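Local coordinates for protein beta-N-acetylhexosaminidase (Thermotoga neapolitana, PDB 5BZA) that probably hydrolyses terminal non-reducing N-acetyl-D-hexosamine residues from N-acetyl-beta-D-hexosaminides, as a family 3 glycoside hydrolase, at residues F16-E19 against A20-I24; F48-F51 against L52-G56; V413-A416 against H417-L420; T363-D366 against Y367-I370. All blocks are in the same frame, centred on the assembly; numbering follows the deposited sequence.

Contact 1. Residues F16-E19 against A20-I24; sequences FNEE and AREVI
The side-chain carbonyl of Asn-17 accepts from the backbone of Ala-20, OD1 to N at 2.9 Å in a nearly linear bond (169° at the hydrogen). The amide reaches it because CG stands between the backbone N and the carbonyl carbon (chi1 51°), which folds the side chain back over the first turn. The main-chain O of Asn-17 is taken by Arg-21 N at 3.0 Å, so side chain and backbone of one residue together hold two N-H groups of the first turn. The Arg-21 side chain crosses that of Phe-16, and the guanidinium turns an edge toward the ring, the two planes 82° apart. NE of Arg-21 lies 3.4 Å from Phe-16 CZ, in an off-centre cation-pi contact with CZ of Arg-21 4.7 Å from the ring centroid. The guanidinium also meets Glu-18 in a salt bridge whose modelled separation is too short to trust. The Phe-16 ring also stacks with Phe-48 and meets Phe-51, both of helix 42-54. A serine in place of Phe-16 would probably leave the Arg-21 guanidinium without its aromatic partner and open a gap against that helix. The Asn-17 bond to Ala-20 N is the N-cap of helix 18-27, the connecting helix between strands 9-13 and 31-34 in the TIM-barrel domain.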
loop_
_atom_site.group_PDB
_atom_site.type_symbol
_atom_site.label_atom_id
_atom_site.label_comp_id
_atom_site.label_asym_id
_atom_site.label_seq_id
_atom_site.Cartn_x
_atom_site.Cartn_y
_atom_site.Cartn_z
ATOM N N PHE B 16 -15.559 0.107 -12.570
ATOM C CA PHE B 16 -16.684 0.201 -11.649
ATOM C C PHE B 16 -17.544 1.381 -12.079
ATOM O O PHE B 16 -17.038 2.486 -12.264
ATOM C CB PHE B 16 -16.220 0.358 -10.197
ATOM C CG PHE B 16 -17.350 0.599 -9.238
ATOM C CD1 PHE B 16 -18.313 -0.376 -9.014
ATOM C CD2 PHE B 16 -17.480 1.840 -8.593
ATOM C CE1 PHE B 16 -19.370 -0.139 -8.131
ATOM C CE2 PHE B 16 -18.517 2.080 -7.721
ATOM C CZ PHE B 16 -19.472 1.094 -7.479
ATOM N N ASN B 17 -18.826 1.147 -12.313
ATOM C CA ASN B 17 -19.635 2.147 -12.980
ATOM C C ASN B 17 -21.079 1.728 -12.853
ATOM O O ASN B 17 -21.385 0.783 -12.115
ATOM C CB ASN B 17 -19.206 2.319 -14.445
ATOM C CG ASN B 17 -19.129 0.976 -15.198
ATOM O OD1 ASN B 17 -19.983 0.098 -15.019
ATOM N ND2 ASN B 17 -18.137 0.843 -16.068
ATOM N N GLU B 18 -21.985 2.432 -13.531
ATOM C CA GLU B 18 -23.419 2.173 -13.289
ATOM C C GLU B 18 -23.746 0.798 -13.885
ATOM O O GLU B 18 -24.534 0.060 -13.301
ATOM C CB GLU B 18 -24.308 3.295 -13.860
ATOM C CG GLU B 18 -25.797 3.418 -13.366
ATOM C CD GLU B 18 -25.956 3.806 -11.836
ATOM O OE1 GLU B 18 -24.955 3.739 -11.075
ATOM O OE2 GLU B 18 -27.057 4.263 -11.396
ATOM N N GLU B 19 -23.100 0.413 -14.992
ATOM C CA GLU B 19 -23.352 -0.926 -15.546
ATOM C C GLU B 19 -22.953 -2.003 -14.511
ATOM O O GLU B 19 -23.731 -2.933 -14.235
ATOM C CB GLU B 19 -22.597 -1.162 -16.864
ATOM C CG GLU B 19 -22.897 -2.525 -17.517
ATOM C CD GLU B 19 -22.213 -2.735 -18.879
ATOM O OE1 GLU B 19 -21.250 -1.993 -19.187
ATOM O OE2 GLU B 19 -22.623 -3.660 -19.632
ATOM N N ALA B 20 -21.759 -1.851 -13.929
ATOM C CA ALA B 20 -21.309 -2.760 -12.888
ATOM C C ALA B 20 -22.306 -2.862 -11.718
ATOM O O ALA B 20 -22.703 -3.958 -11.340
ATOM C CB ALA B 20 -19.939 -2.350 -12.412
ATOM N N ARG B 21 -22.765 -1.738 -11.180
ATOM C CA ARG B 21 -23.766 -1.810 -10.124
ATOM C C ARG B 21 -25.043 -2.507 -10.603
ATOM O O ARG B 21 -25.647 -3.272 -9.844
ATOM C CB ARG B 21 -24.118 -0.411 -9.585
ATOM C CG ARG B 21 -22.927 0.402 -9.111
ATOM C CD ARG B 21 -23.288 1.856 -8.664
ATOM N NE ARG B 21 -22.085 2.597 -9.005
ATOM C CZ ARG B 21 -21.989 3.468 -9.994
ATOM N NH1 ARG B 21 -23.064 3.829 -10.665
ATOM N NH2 ARG B 21 -20.821 4.031 -10.261
ATOM N N GLU B 22 -25.480 -2.204 -11.828
ATOM C CA GLU B 22 -26.670 -2.835 -12.404
ATOM C C GLU B 22 -26.517 -4.364 -12.419
ATOM O O GLU B 22 -27.406 -5.069 -11.934
ATOM C CB GLU B 22 -26.956 -2.354 -13.855
ATOM C CG GLU B 22 -27.729 -1.008 -14.028
ATOM C CD GLU B 22 -27.818 -0.519 -15.507
ATOM O OE1 GLU B 22 -27.641 -1.356 -16.443
ATOM O OE2 GLU B 22 -28.085 0.701 -15.730
ATOM N N VAL B 23 -25.412 -4.865 -12.980
ATOM C CA VAL B 23 -25.195 -6.320 -13.081
ATOM C C VAL B 23 -25.146 -6.938 -11.702
ATOM O O VAL B 23 -25.813 -7.937 -11.451
ATOM C CB VAL B 23 -23.914 -6.682 -13.833
ATOM C CG1 VAL B 23 -23.628 -8.183 -13.717
ATOM C CG2 VAL B 23 -24.030 -6.259 -15.259
ATOM N N ILE B 24 -24.392 -6.307 -10.796
ATOM C CA ILE B 24 -24.245 -6.850 -9.446
ATOM C C ILE B 24 -25.600 -6.928 -8.768
ATOM O O ILE B 24 -25.940 -7.943 -8.144
ATOM C CB ILE B 24 -23.294 -6.003 -8.593
ATOM C CG1 ILE B 24 -21.856 -6.209 -9.043
ATOM C CG2 ILE B 24 -23.349 -6.421 -7.155
ATOM C CD1 ILE B 24 -20.849 -5.320 -8.296
#

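Contact 2. Residues F48-F51 against L52-G56; sequences FMNF and LSRNG
Phe-51 O is gripped twice: Asn-55 ND2 donates to it at 2.7 Å, and Arg-54 N, at 3.2 Å, comes from the opposite face of the carbonyl plane. The same ND2 lies over one face of the Phe-51 ring, offset toward its rim and 3.4 Å from CE1, with amide and ring planes 27° apart in a stack. One turn earlier, Leu-52 CD1 sits over the face of Phe-48, a CH-pi contact of 4.3 Å to the ring centroid, while CD2 meets CE1 of that ring. Ser-53 OG, turned between its backbone N and carbonyl carbon (chi1 81°), donates to Asn-50 O at 2.8 Å, and a water bridges the hydroxyl to Asn-50 OD1. Farther out, Gln-25 NE2 donates to Asn-55 OD1 and so helps to fix the amide's rotation, while the Phe-51 ring also packs on Ile-24 and Arg-21 of helix 18-27. A valine in place of Phe-51 would probably take the stacking surface from the Asn-55 amide and open a gap against Ile-24. Arg-54 pairs with Glu-327, and both residues belong to a cadmium site. The nearby metal and the arginine would be expected to stabilise the negative charge of Glu-327, which faces Arg-54 near the C-terminal end of helix 42-54.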
loop_
_atom_site.group_PDB
_atom_site.type_symbol
_atom_site.label_atom_id
_atom_site.label_comp_id
_atom_site.label_asym_id
_atom_site.label_seq_id
_atom_site.Cartn_x
_atom_site.Cartn_y
_atom_site.Cartn_z
ATOM N N PHE B 48 -15.961 1.363 -5.061
ATOM C CA PHE B 48 -16.415 -0.042 -5.266
ATOM C C PHE B 48 -16.533 -0.776 -3.912
ATOM O O PHE B 48 -17.569 -1.366 -3.616
ATOM C CB PHE B 48 -15.437 -0.773 -6.210
ATOM C CG PHE B 48 -15.965 -2.067 -6.825
ATOM C CD1 PHE B 48 -17.279 -2.475 -6.654
ATOM C CD2 PHE B 48 -15.122 -2.839 -7.633
ATOM C CE1 PHE B 48 -17.751 -3.637 -7.268
ATOM C CE2 PHE B 48 -15.571 -3.992 -8.248
ATOM C CZ PHE B 48 -16.889 -4.402 -8.063
ATOM N N MET B 49 -15.490 -0.728 -3.077
ATOM C CA MET B 49 -15.571 -1.363 -1.754
ATOM C C MET B 49 -16.777 -0.833 -0.935
ATOM O O MET B 49 -17.483 -1.605 -0.264
ATOM C CB MET B 49 -14.283 -1.147 -0.960
ATOM C CG MET B 49 -13.121 -1.878 -1.531
ATOM S SD MET B 49 -13.301 -3.691 -1.729
ATOM C CE MET B 49 -13.540 -4.222 -0.046
ATOM N N ASN B 50 -17.019 0.474 -1.013
ATOM C CA ASN B 50 -18.177 1.063 -0.341
ATOM C C ASN B 50 -19.512 0.509 -0.916
ATOM O O ASN B 50 -20.434 0.151 -0.183
ATOM C CB ASN B 50 -18.121 2.604 -0.458
ATOM C CG ASN B 50 -19.103 3.290 0.441
ATOM O OD1 ASN B 50 -19.239 2.930 1.611
ATOM N ND2 ASN B 50 -19.764 4.314 -0.071
ATOM N N PHE B 51 -19.623 0.480 -2.239
ATOM C CA PHE B 51 -20.747 -0.179 -2.881
ATOM C C PHE B 51 -20.917 -1.648 -2.400
ATOM O O PHE B 51 -22.049 -2.092 -2.107
ATOM C CB PHE B 51 -20.601 -0.114 -4.399
ATOM C CG PHE B 51 -21.686 -0.824 -5.132
ATOM C CD1 PHE B 51 -22.903 -0.208 -5.356
ATOM C CD2 PHE B 51 -21.496 -2.136 -5.572
ATOM C CE1 PHE B 51 -23.914 -0.877 -6.018
ATOM C CE2 PHE B 51 -22.503 -2.820 -6.243
ATOM C CZ PHE B 51 -23.714 -2.194 -6.468
ATOM N N LEU B 52 -19.825 -2.405 -2.318
ATOM C CA LEU B 52 -19.949 -3.825 -1.962
ATOM C C LEU B 52 -20.456 -3.979 -0.538
ATOM O O LEU B 52 -21.280 -4.860 -0.272
ATOM C CB LEU B 52 -18.611 -4.557 -2.134
ATOM C CG LEU B 52 -18.138 -4.670 -3.594
ATOM C CD1 LEU B 52 -16.696 -5.223 -3.691
ATOM C CD2 LEU B 52 -19.111 -5.509 -4.368
ATOM N N SER B 53 -20.028 -3.082 0.359
ATOM C CA SER B 53 -20.450 -3.157 1.784
ATOM C C SER B 53 -21.968 -3.014 1.989
ATOM O O SER B 53 -22.533 -3.451 3.000
ATOM C CB SER B 53 -19.741 -2.099 2.610
ATOM O OG SER B 53 -20.404 -0.845 2.461
ATOM N N ARG B 54 -22.611 -2.354 1.041
ATOM C CA ARG B 54 -24.031 -2.075 1.103
ATOM C C ARG B 54 -24.920 -3.048 0.313
ATOM O O ARG B 54 -26.153 -2.977 0.339
ATOM C CB ARG B 54 -24.198 -0.665 0.586
ATOM C CG ARG B 54 -23.465 0.257 1.495
ATOM C CD ARG B 54 -23.465 1.651 0.954
ATOM N NE ARG B 54 -23.253 2.577 2.048
ATOM C CZ ARG B 54 -23.564 3.861 1.984
ATOM N NH1 ARG B 54 -24.057 4.364 0.846
ATOM N NH2 ARG B 54 -23.376 4.627 3.059
ATOM N N ASN B 55 -24.312 -3.972 -0.396
ATOM C CA ASN B 55 -25.128 -4.745 -1.277
ATOM C C ASN B 55 -25.051 -6.210 -1.004
ATOM O O ASN B 55 -25.146 -6.985 -1.927
ATOM C CB ASN B 55 -24.736 -4.435 -2.718
ATOM C CG ASN B 55 -25.315 -3.108 -3.193
ATOM O OD1 ASN B 55 -26.406 -3.049 -3.782
ATOM N ND2 ASN B 55 -24.599 -2.026 -2.900
ATOM N N GLY B 56 -24.890 -6.593 0.262
ATOM C CA GLY B 56 -24.875 -8.002 0.632
ATOM C C GLY B 56 -23.502 -8.609 0.907
ATOM O O GLY B 56 -22.507 -7.905 1.070
HETATM O O HOH W 1 -18.369 0.892 3.342
#

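Contact 3. Residues V413-A416 against H417-L420; sequences VLQA and HLSL
Helix 411-418 is the connecting helix of a beta-alpha-beta unit, between strands 399-404 and 425-429 of the C-terminal domain, and along its last turn Leu-414 packs on Leu-418 and Val-413 on His-417. The backbone keeps alpha-helical spacing here, with His-417 N bonded to Val-413 O at 3.0 Å and Leu-418 N to Leu-414 O at 2.9 Å. Val-413 and His-417 lie side by side and point the same way, the valine's CG1 meeting the imidazole at its edge, in the ring plane, 3.9 Å from CD2. At the ring's other edge ND1 is hydrogen-bonded to Asp-402 OD2 of strand 399-404, which would help to fix the rotation of the imidazole; the Tyr-386 ring also meets it, at nearly a right angle. Around the helix's C-terminal end, Arg-442 donates to the backbone oxygens of Leu-418 and Leu-420. Gln-415 bends at chi2 (-61°), and its NE2 thereby comes to 3.8 Å from Leu-418 CD1 while also bonding to Glu-411. The same Leu-418 CD1 is pressed against Leu-414, 3.5 Å from its CG, closer than ordinary van der Waals contact.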
loop_
_atom_site.group_PDB
_atom_site.type_symbol
_atom_site.label_atom_id
_atom_site.label_comp_id
_atom_site.label_asym_id
_atom_site.label_seq_id
_atom_site.Cartn_x
_atom_site.Cartn_y
_atom_site.Cartn_z
ATOM N N VAL B 413 -6.417 38.279 -7.066
ATOM C CA VAL B 413 -6.766 36.867 -7.195
ATOM C C VAL B 413 -8.267 36.631 -7.096
ATOM O O VAL B 413 -8.883 35.943 -7.942
ATOM C CB VAL B 413 -6.052 36.032 -6.109
ATOM C CG1 VAL B 413 -6.751 34.680 -5.919
ATOM C CG2 VAL B 413 -4.565 35.875 -6.443
ATOM N N LEU B 414 -8.873 37.238 -6.091
ATOM C CA LEU B 414 -10.255 36.926 -5.821
ATOM C C LEU B 414 -11.084 37.468 -6.967
ATOM O O LEU B 414 -12.137 36.912 -7.322
ATOM C CB LEU B 414 -10.713 37.519 -4.484
ATOM C CG LEU B 414 -12.232 37.641 -4.287
ATOM C CD1 LEU B 414 -12.912 36.276 -4.111
ATOM C CD2 LEU B 414 -12.549 38.537 -3.123
ATOM N N GLN B 415 -10.588 38.532 -7.582
ATOM C CA GLN B 415 -11.362 39.127 -8.637
ATOM C C GLN B 415 -11.057 38.383 -9.928
ATOM O O GLN B 415 -11.896 38.338 -10.835
ATOM C CB GLN B 415 -11.035 40.622 -8.767
ATOM C CG GLN B 415 -11.497 41.450 -7.568
ATOM C CD GLN B 415 -12.994 41.422 -7.345
ATOM O OE1 GLN B 415 -13.785 41.345 -8.297
ATOM N NE2 GLN B 415 -13.397 41.483 -6.074
ATOM N N ALA B 416 -9.916 37.702 -9.983
ATOM C CA ALA B 416 -9.687 36.808 -11.126
ATOM C C ALA B 416 -10.769 35.722 -11.105
ATOM O O ALA B 416 -11.485 35.521 -12.097
ATOM C CB ALA B 416 -8.295 36.195 -11.079
ATOM N N HIS B 417 -10.972 35.127 -9.931
ATOM C CA HIS B 417 -12.021 34.119 -9.770
ATOM C C HIS B 417 -13.445 34.651 -9.958
ATOM O O HIS B 417 -14.276 33.977 -10.582
ATOM C CB HIS B 417 -11.907 33.455 -8.402
ATOM C CG HIS B 417 -10.757 32.509 -8.296
ATOM N ND1 HIS B 417 -10.764 31.257 -8.883
ATOM C CD2 HIS B 417 -9.562 32.623 -7.670
ATOM C CE1 HIS B 417 -9.623 30.646 -8.624
ATOM N NE2 HIS B 417 -8.874 31.451 -7.888
ATOM N N LEU B 418 -13.724 35.854 -9.460
ATOM C CA LEU B 418 -15.089 36.403 -9.514
ATOM C C LEU B 418 -15.482 36.950 -10.896
ATOM O O LEU B 418 -16.679 37.084 -11.203
ATOM C CB LEU B 418 -15.255 37.508 -8.472
ATOM C CG LEU B 418 -15.308 36.984 -7.040
ATOM C CD1 LEU B 418 -15.184 38.152 -6.091
ATOM C CD2 LEU B 418 -16.588 36.195 -6.792
ATOM N N SER B 419 -14.480 37.261 -11.720
ATOM C CA SER B 419 -14.709 37.693 -13.107
ATOM C C SER B 419 -15.403 36.640 -13.969
ATOM O O SER B 419 -16.023 36.980 -14.985
ATOM C CB SER B 419 -13.389 38.058 -13.800
ATOM O OG SER B 419 -12.548 38.848 -12.981
ATOM N N LEU B 420 -15.268 35.362 -13.603
ATOM C CA LEU B 420 -15.860 34.296 -14.407
ATOM C C LEU B 420 -17.398 34.447 -14.444
ATOM O O LEU B 420 -18.022 34.946 -13.497
ATOM C CB LEU B 420 -15.447 32.917 -13.860
ATOM C CG LEU B 420 -13.928 32.673 -13.836
ATOM C CD1 LEU B 420 -13.578 31.379 -13.108
ATOM C CD2 LEU B 420 -13.294 32.741 -15.230
#

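Contact 4. Residues T363-D366 against Y367-I370; sequences TGDD and YDLI
Thr-363 carries CG2 anti to its backbone N, and Tyr-367 carries CG anti to its carbonyl carbon (chi1 -58°), so that the two side chains run side by side in the same direction. The threonine methyl therefore reaches the far end of the tyrosine, with CG2 3.3 Å from OH and 3.4 Å from CZ. The backbone adds a second contact to the same ring, for Thr-363 O sits over the centre of one face, 3.3 Å above its plane. This oxygen also accepts from Tyr-367 N at 3.3 Å, the donor tilted 31° from the carbonyl plane. The pair lies at the start of helix 364-377 in the C-terminal domain, where the tyrosine ring packs on the loop residues Val-405, Ile-430 and Arg-431, while toward strand 347-352 its partners are Val-351 and Pro-352, with Ile-370 also on Val-351.

Along another side of the helix, Asp-365 and Asp-368 bring like charges together, OD1 of the first 4.5 Å from OD2 of the second. A single water donates to both, to Asp-365 OD1 at 2.9 Å and to Asp-368 OD2 at 2.6 Å, and probably eases the repulsion between them. The other oxygen of Asp-368, OD1, forms a salt bridge with Arg-385, which would offset part of the negative charge. OD2 of the buried Asp-366 is hydrogen-bonded to Thr-450 OG1. The backbone O of Asp-366 receives two weak bonds, from Leu-369 N and from Ile-370 N, and Leu-369 N is shared, again weakly, with Asp-365 O.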
loop_
_atom_site.group_PDB
_atom_site.type_symbol
_atom_site.label_atom_id
_atom_site.label_comp_id
_atom_site.label_asym_id
_atom_site.label_seq_id
_atom_site.Cartn_x
_atom_site.Cartn_y
_atom_site.Cartn_z
ATOM N N THR B 363 -0.802 16.732 -2.865
ATOM C CA THR B 363 -1.659 17.863 -3.251
ATOM C C THR B 363 -1.499 18.291 -4.702
ATOM O O THR B 363 -2.500 18.534 -5.408
ATOM C CB THR B 363 -1.402 19.139 -2.390
ATOM O OG1 THR B 363 -1.908 18.942 -1.067
ATOM C CG2 THR B 363 -2.135 20.340 -2.976
ATOM N N GLY B 364 -0.255 18.363 -5.163
ATOM C CA GLY B 364 -0.046 18.749 -6.541
ATOM C C GLY B 364 -0.515 17.639 -7.445
ATOM O O GLY B 364 -1.160 17.884 -8.509
ATOM N N ASP B 365 -0.245 16.405 -7.002
ATOM C CA ASP B 365 -0.627 15.246 -7.803
ATOM C C ASP B 365 -2.146 15.130 -7.852
ATOM O O ASP B 365 -2.714 14.738 -8.894
ATOM C CB ASP B 365 0.003 13.937 -7.301
ATOM C CG ASP B 365 1.522 14.016 -7.129
ATOM O OD1 ASP B 365 2.216 14.528 -8.045
ATOM O OD2 ASP B 365 2.035 13.412 -6.153
ATOM N N ASP B 366 -2.805 15.538 -6.759
ATOM C CA ASP B 366 -4.273 15.565 -6.724
ATOM C C ASP B 366 -4.850 16.441 -7.860
ATOM O O ASP B 366 -5.790 16.041 -8.608
ATOM C CB ASP B 366 -4.782 16.082 -5.363
ATOM C CG ASP B 366 -4.428 15.163 -4.181
ATOM O OD1 ASP B 366 -3.901 14.059 -4.377
ATOM O OD2 ASP B 366 -4.736 15.533 -3.023
ATOM N N TYR B 367 -4.251 17.624 -8.002
ATOM C CA TYR B 367 -4.653 18.580 -9.037
ATOM C C TYR B 367 -4.504 17.929 -10.382
ATOM O O TYR B 367 -5.394 18.028 -11.219
ATOM C CB TYR B 367 -3.824 19.872 -8.993
ATOM C CG TYR B 367 -3.897 20.599 -7.680
ATOM C CD1 TYR B 367 -5.020 20.486 -6.874
ATOM C CD2 TYR B 367 -2.876 21.459 -7.276
ATOM C CE1 TYR B 367 -5.111 21.156 -5.672
ATOM C CE2 TYR B 367 -2.960 22.153 -6.065
ATOM C CZ TYR B 367 -4.077 21.990 -5.264
ATOM O OH TYR B 367 -4.185 22.663 -4.065
ATOM N N ASP B 368 -3.354 17.305 -10.597
ATOM C CA ASP B 368 -3.129 16.558 -11.842
ATOM C C ASP B 368 -4.213 15.524 -12.120
ATOM O O ASP B 368 -4.550 15.262 -13.273
ATOM C CB ASP B 368 -1.782 15.816 -11.806
ATOM C CG ASP B 368 -0.600 16.736 -11.980
ATOM O OD1 ASP B 368 -0.816 17.908 -12.317
ATOM O OD2 ASP B 368 0.551 16.286 -11.786
ATOM N N LEU B 369 -4.779 14.944 -11.070
ATOM C CA LEU B 369 -5.744 13.870 -11.279
ATOM C C LEU B 369 -7.180 14.365 -11.536
ATOM O O LEU B 369 -8.013 13.623 -12.067
ATOM C CB LEU B 369 -5.688 12.908 -10.085
ATOM C CG LEU B 369 -4.570 11.869 -10.324
ATOM C CD1 LEU B 369 -4.301 10.983 -9.113
ATOM C CD2 LEU B 369 -4.869 11.010 -11.579
ATOM N N ILE B 370 -7.466 15.619 -11.182
ATOM C CA ILE B 370 -8.822 16.176 -11.388
ATOM C C ILE B 370 -9.431 16.001 -12.815
ATOM O O ILE B 370 -10.641 15.711 -12.960
ATOM C CB ILE B 370 -8.840 17.711 -10.989
ATOM C CG1 ILE B 370 -8.575 17.852 -9.486
ATOM C CG2 ILE B 370 -10.166 18.399 -11.399
ATOM C CD1 ILE B 370 -8.655 19.325 -8.920
HETATM O O HOH W 2 1.081 13.989 -10.677
#

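From the N terminus, contact 1 opens helix 18-27 just after strand 9-13, and contact 2 closes helix 42-54, which follows strand 31-34; both belong to the TIM-barrel domain. Each contact joins adjoining segments, so none closes a long loop, and all four run in series without nesting or crossing. Contacts 1 and 2 nevertheless touch, Ile-24 CD1 lying 3.6 Å from Phe-51 CE2, and this joins two neighbouring barrel helices. Contact 4 comes next along the chain, at the start of helix 364-377 in the C-terminal domain, before contact 3 at the end of helix 411-418. Their centres are about 22 Å apart.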